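Local coordinates for RagA protein (Porphyromonas gingivalis, PDB 6SLN) that probably serves as a TonB-dependent receptor of the outer membrane, a plugged beta-barrel that takes up nutrients, in all likelihood peptides, with its partner lipoprotein, at residues Gly847-Ala852 with Asp860-Tyr865; Leu927-Leu932 with Arg959-Val964. All blocks are in the same frame, centred on the assembly; numbering follows the deposited sequence.

Contact 1 of 2, residues Gly847-Ala852 with Asp860-Tyr865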
# COMPACT_ATOMS: atom_id res chain seq x y z
N GLY A 847 -18.85 2.81 -43.49
CA GLY A 847 -19.83 3.66 -42.85
C GLY A 847 -20.35 4.65 -43.87
O GLY A 847 -19.78 4.82 -44.96
N PHE A 848 -21.46 5.29 -43.52
CA PHE A 848 -21.94 6.40 -44.32
C PHE A 848 -22.67 7.39 -43.43
O PHE A 848 -23.27 7.01 -42.41
CB PHE A 848 -22.83 5.95 -45.48
CG PHE A 848 -23.96 5.05 -45.08
CD1 PHE A 848 -23.76 3.68 -44.94
CD2 PHE A 848 -25.23 5.57 -44.87
CE1 PHE A 848 -24.82 2.83 -44.58
CE2 PHE A 848 -26.30 4.73 -44.52
CZ PHE A 848 -26.09 3.36 -44.37
N SER A 849 -22.60 8.66 -43.81
CA SER A 849 -23.18 9.76 -43.06
C SER A 849 -24.06 10.59 -43.99
O SER A 849 -23.62 10.98 -45.08
CB SER A 849 -22.08 10.63 -42.42
OG SER A 849 -21.28 9.88 -41.51
N LEU A 850 -25.32 10.79 -43.59
CA LEU A 850 -26.23 11.71 -44.25
C LEU A 850 -26.31 13.00 -43.46
O LEU A 850 -25.71 13.14 -42.39
CB LEU A 850 -27.63 11.10 -44.38
CG LEU A 850 -27.77 9.86 -45.23
CD1 LEU A 850 -28.16 8.70 -44.34
CD2 LEU A 850 -28.82 10.09 -46.31
N GLY A 851 -27.08 13.94 -43.98
CA GLY A 851 -27.26 15.17 -43.25
C GLY A 851 -28.00 16.23 -44.02
O GLY A 851 -27.59 16.61 -45.12
N ALA A 852 -29.10 16.72 -43.46
CA ALA A 852 -29.82 17.86 -44.01
C ALA A 852 -29.83 18.97 -42.97
O ALA A 852 -29.94 18.72 -41.77
CB ALA A 852 -31.25 17.50 -44.41
N ASP A 860 -28.65 14.85 -38.61
CA ASP A 860 -27.44 14.15 -39.03
C ASP A 860 -27.49 12.70 -38.57
O ASP A 860 -27.75 12.42 -37.39
CB ASP A 860 -26.19 14.84 -38.49
CG ASP A 860 -25.76 16.00 -39.36
OD1 ASP A 860 -24.83 15.83 -40.17
OD2 ASP A 860 -26.40 17.07 -39.26
N ALA A 861 -27.26 11.79 -39.51
CA ALA A 861 -27.23 10.36 -39.24
C ALA A 861 -25.84 9.85 -39.59
O ALA A 861 -25.32 10.13 -40.67
CB ALA A 861 -28.29 9.62 -40.05
N ASP A 862 -25.24 9.13 -38.66
CA ASP A 862 -23.95 8.49 -38.87
C ASP A 862 -24.16 6.98 -38.80
O ASP A 862 -24.54 6.45 -37.75
CB ASP A 862 -22.92 8.98 -37.85
CG ASP A 862 -22.43 10.39 -38.14
OD1 ASP A 862 -23.14 11.35 -37.80
OD2 ASP A 862 -21.34 10.54 -38.72
N PHE A 863 -23.96 6.31 -39.93
CA PHE A 863 -24.02 4.86 -40.01
C PHE A 863 -22.62 4.27 -40.14
O PHE A 863 -21.68 4.91 -40.61
CB PHE A 863 -24.83 4.38 -41.20
CG PHE A 863 -26.26 4.74 -41.16
CD1 PHE A 863 -26.67 6.01 -41.51
CD2 PHE A 863 -27.21 3.79 -40.85
CE1 PHE A 863 -27.99 6.33 -41.52
CE2 PHE A 863 -28.53 4.11 -40.85
CZ PHE A 863 -28.92 5.38 -41.19
N ALA A 864 -22.54 2.99 -39.78
CA ALA A 864 -21.31 2.22 -39.81
C ALA A 864 -21.68 0.75 -39.94
O ALA A 864 -22.73 0.32 -39.46
CB ALA A 864 -20.47 2.46 -38.54
N TYR A 865 -20.82 -0.02 -40.59
CA TYR A 865 -21.11 -1.44 -40.72
C TYR A 865 -19.84 -2.28 -40.67
O TYR A 865 -18.72 -1.81 -40.93
CB TYR A 865 -21.90 -1.74 -42.00
CG TYR A 865 -21.29 -1.19 -43.26
CD1 TYR A 865 -21.57 0.10 -43.69
CD2 TYR A 865 -20.45 -1.97 -44.04
CE1 TYR A 865 -21.02 0.61 -44.85
CE2 TYR A 865 -19.89 -1.47 -45.21
CZ TYR A 865 -20.19 -0.19 -45.61
OH TYR A 865 -19.63 0.30 -46.75
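F863 packs its side chain against the F848 ring across an antiparallel beta hairpin of the RagA barrel wall, made by strands 844-853 and 857-873. The two residues form a hydrogen-bonded pair, with F863 N to F848 O at 2.7 Å and F848 N to F863 O at 2.9 Å. F863 CB sits over the centre of the F848 ring, 3.5 Å from its centroid, a CH-pi contact. CG comes next, above F848 CE2 and CZ; CD1 meets F848 CE2, and CD2 faces F848 CZ. The planes are only 12° apart, yet slid so far that the rings barely overlap. Farther out, CE1 touches L850 CD1 at 3.7 Å, while CZ lies against L929 of the next strand. F848 holds CG between its backbone N and carbonyl carbon (chi1 52°), which swings its ring toward the partner strand and brings CD1 to the edge of Y865, 4.1 Å from CE1. These aromatic and leucine side chains share one face of the hairpin, probably the lipid side. The other face carries S849 and D862, both touching Q125 of the plug. The backbones draw close where G847 lacks a side chain, its CA 3.7 Å from A864 CA. S849 OG hydrogen-bonds D862 OD2 at 2.9 Å, meeting that oxygen from above the carboxylate plane, 59° out of it.

Contact 2 of 2, residues Leu927-Leu932 with Arg959-Val964; sequences LRLKNL and RNLLTV
R928 turns the edge of its guanidinium to T963, and NE (2.9 Å) and NH2 (3.2 Å) both donate to T963 OG1, which lies almost in the guanidinium plane. The bend at chi3 (-109°) brings that edge round to the hydroxyl. R928 also forms salt bridges with D971 through NH2 and with E973 through NH1, so the hydroxyl is one of three partners of this guanidinium. K930 runs beside N960, both pointing the same way, and its NZ reaches a lone pair of N960 OD1 at 3.1 Å, in the carbonyl plane; Q123 takes NZ as well. The same amide stands at 45° to the R928 guanidinium, and its ND2 lies over one face of the R959 guanidinium, which is salt-bridged to D120. On the barrel's other face, L929 and L961 lie side by side, while L932 CD2 crosses to L961 CD2 at 3.6 Å. The strands are antiparallel, with L927 and V964 a hydrogen-bonded pair. On the side of strand 857-873, K930 and N931 both face D862, a classic beta bulge. Three basic side chains thus gather on the inner wall, where the carboxylates of D971, E973 and D120 probably offset their charge, while R959 to D120 and K930 to Q123 tie the barrel to the plug.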
# COMPACT_ATOMS: atom_id res chain seq x y z
N LEU A 927 -25.13 -3.63 -39.36
CA LEU A 927 -25.17 -2.21 -39.66
C LEU A 927 -25.74 -1.51 -38.44
O LEU A 927 -26.76 -1.94 -37.88
CB LEU A 927 -26.04 -1.96 -40.89
CG LEU A 927 -26.70 -0.61 -41.11
CD1 LEU A 927 -25.67 0.39 -41.58
CD2 LEU A 927 -27.84 -0.73 -42.12
N ARG A 928 -25.07 -0.46 -37.99
CA ARG A 928 -25.51 0.26 -36.80
C ARG A 928 -25.70 1.73 -37.15
O ARG A 928 -24.78 2.38 -37.66
CB ARG A 928 -24.51 0.11 -35.66
CG ARG A 928 -25.15 0.21 -34.29
CD ARG A 928 -24.35 -0.61 -33.30
NE ARG A 928 -25.05 -1.81 -32.88
CZ ARG A 928 -24.52 -2.79 -32.16
NH1 ARG A 928 -23.25 -2.73 -31.79
NH2 ARG A 928 -25.27 -3.84 -31.83
N LEU A 929 -26.90 2.24 -36.90
CA LEU A 929 -27.11 3.68 -36.88
C LEU A 929 -26.41 4.18 -35.64
O LEU A 929 -26.94 4.08 -34.53
CB LEU A 929 -28.60 4.00 -36.87
CG LEU A 929 -28.96 5.48 -36.81
CD1 LEU A 929 -28.17 6.27 -37.84
CD2 LEU A 929 -30.46 5.68 -37.01
N LYS A 930 -25.18 4.68 -35.80
CA LYS A 930 -24.38 5.05 -34.64
C LYS A 930 -24.84 6.35 -34.02
O LYS A 930 -24.90 6.48 -32.80
CB LYS A 930 -22.91 5.14 -35.02
CG LYS A 930 -22.24 3.81 -35.17
CD LYS A 930 -20.99 3.75 -34.33
CE LYS A 930 -21.29 3.28 -32.91
NZ LYS A 930 -21.45 1.80 -32.85
N ASN A 931 -25.22 7.32 -34.85
CA ASN A 931 -25.55 8.64 -34.35
C ASN A 931 -26.70 9.19 -35.17
O ASN A 931 -26.67 9.14 -36.40
CB ASN A 931 -24.32 9.55 -34.43
CG ASN A 931 -24.60 10.96 -33.95
OD1 ASN A 931 -24.51 11.24 -32.76
ND2 ASN A 931 -24.93 11.85 -34.88
N LEU A 932 -27.73 9.67 -34.49
CA LEU A 932 -28.80 10.44 -35.10
C LEU A 932 -29.01 11.67 -34.24
O LEU A 932 -29.10 11.56 -33.01
CB LEU A 932 -30.08 9.61 -35.24
CG LEU A 932 -31.22 10.19 -36.08
CD1 LEU A 932 -30.86 10.29 -37.56
CD2 LEU A 932 -32.46 9.35 -35.87
N ARG A 959 -27.78 7.38 -29.77
CA ARG A 959 -26.61 6.59 -30.14
C ARG A 959 -27.02 5.12 -30.20
O ARG A 959 -27.67 4.63 -29.27
CB ARG A 959 -25.43 6.76 -29.17
CG ARG A 959 -24.18 5.95 -29.60
CD ARG A 959 -22.99 6.02 -28.61
NE ARG A 959 -22.99 4.87 -27.71
CZ ARG A 959 -22.15 3.86 -27.79
NH1 ARG A 959 -21.22 3.88 -28.72
NH2 ARG A 959 -22.23 2.83 -26.94
N ASN A 960 -26.60 4.44 -31.28
CA ASN A 960 -26.97 3.04 -31.53
C ASN A 960 -28.48 2.83 -31.54
O ASN A 960 -29.00 1.83 -31.05
CB ASN A 960 -26.31 2.10 -30.52
CG ASN A 960 -24.81 1.97 -30.72
OD1 ASN A 960 -24.28 2.32 -31.78
ND2 ASN A 960 -24.12 1.46 -29.71
N LEU A 961 -29.20 3.80 -32.12
CA LEU A 961 -30.66 3.74 -32.20
C LEU A 961 -31.16 2.45 -32.84
O LEU A 961 -32.17 1.89 -32.41
CB LEU A 961 -31.17 4.95 -32.98
CG LEU A 961 -32.67 5.16 -33.12
CD1 LEU A 961 -33.34 5.15 -31.76
CD2 LEU A 961 -32.92 6.47 -33.83
N LEU A 962 -30.47 1.96 -33.88
CA LEU A 962 -30.86 0.74 -34.57
C LEU A 962 -29.65 -0.10 -34.92
O LEU A 962 -28.62 0.43 -35.37
CB LEU A 962 -31.64 1.00 -35.87
CG LEU A 962 -32.80 1.99 -35.94
CD1 LEU A 962 -32.94 2.52 -37.36
CD2 LEU A 962 -34.12 1.37 -35.45
N THR A 963 -29.79 -1.41 -34.77
CA THR A 963 -28.87 -2.39 -35.33
C THR A 963 -29.63 -3.23 -36.35
O THR A 963 -30.84 -3.45 -36.23
CB THR A 963 -28.26 -3.29 -34.24
OG1 THR A 963 -27.89 -2.48 -33.12
CG2 THR A 963 -27.01 -4.01 -34.78
N VAL A 964 -28.92 -3.66 -37.38
CA VAL A 964 -29.44 -4.57 -38.40
C VAL A 964 -28.47 -5.75 -38.46
O VAL A 964 -27.32 -5.59 -38.89
CB VAL A 964 -29.56 -3.89 -39.76
CG1 VAL A 964 -29.88 -4.91 -40.79
CG2 VAL A 964 -30.63 -2.81 -39.72

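In the fold
Coming from the N terminus, the chain builds the plug first and then winds through the barrel, so both contacts lie late in it. Contact 1 closes first, over a tight hairpin with seven residues between its segments. Contact 2 opens only after that and closes a longer loop of 26 residues, so the two run in series, neither nesting nor crossing. Their inner strands, 857-873 and 921-937, are neighbours, joined by D862 N to N931 O (2.7 Å, a probable hydrogen bond). Together they make four consecutive staves of the wall, from 844-853 to 951-964. Strand 986-996 comes next and pairs with 218-230, closing the barrel.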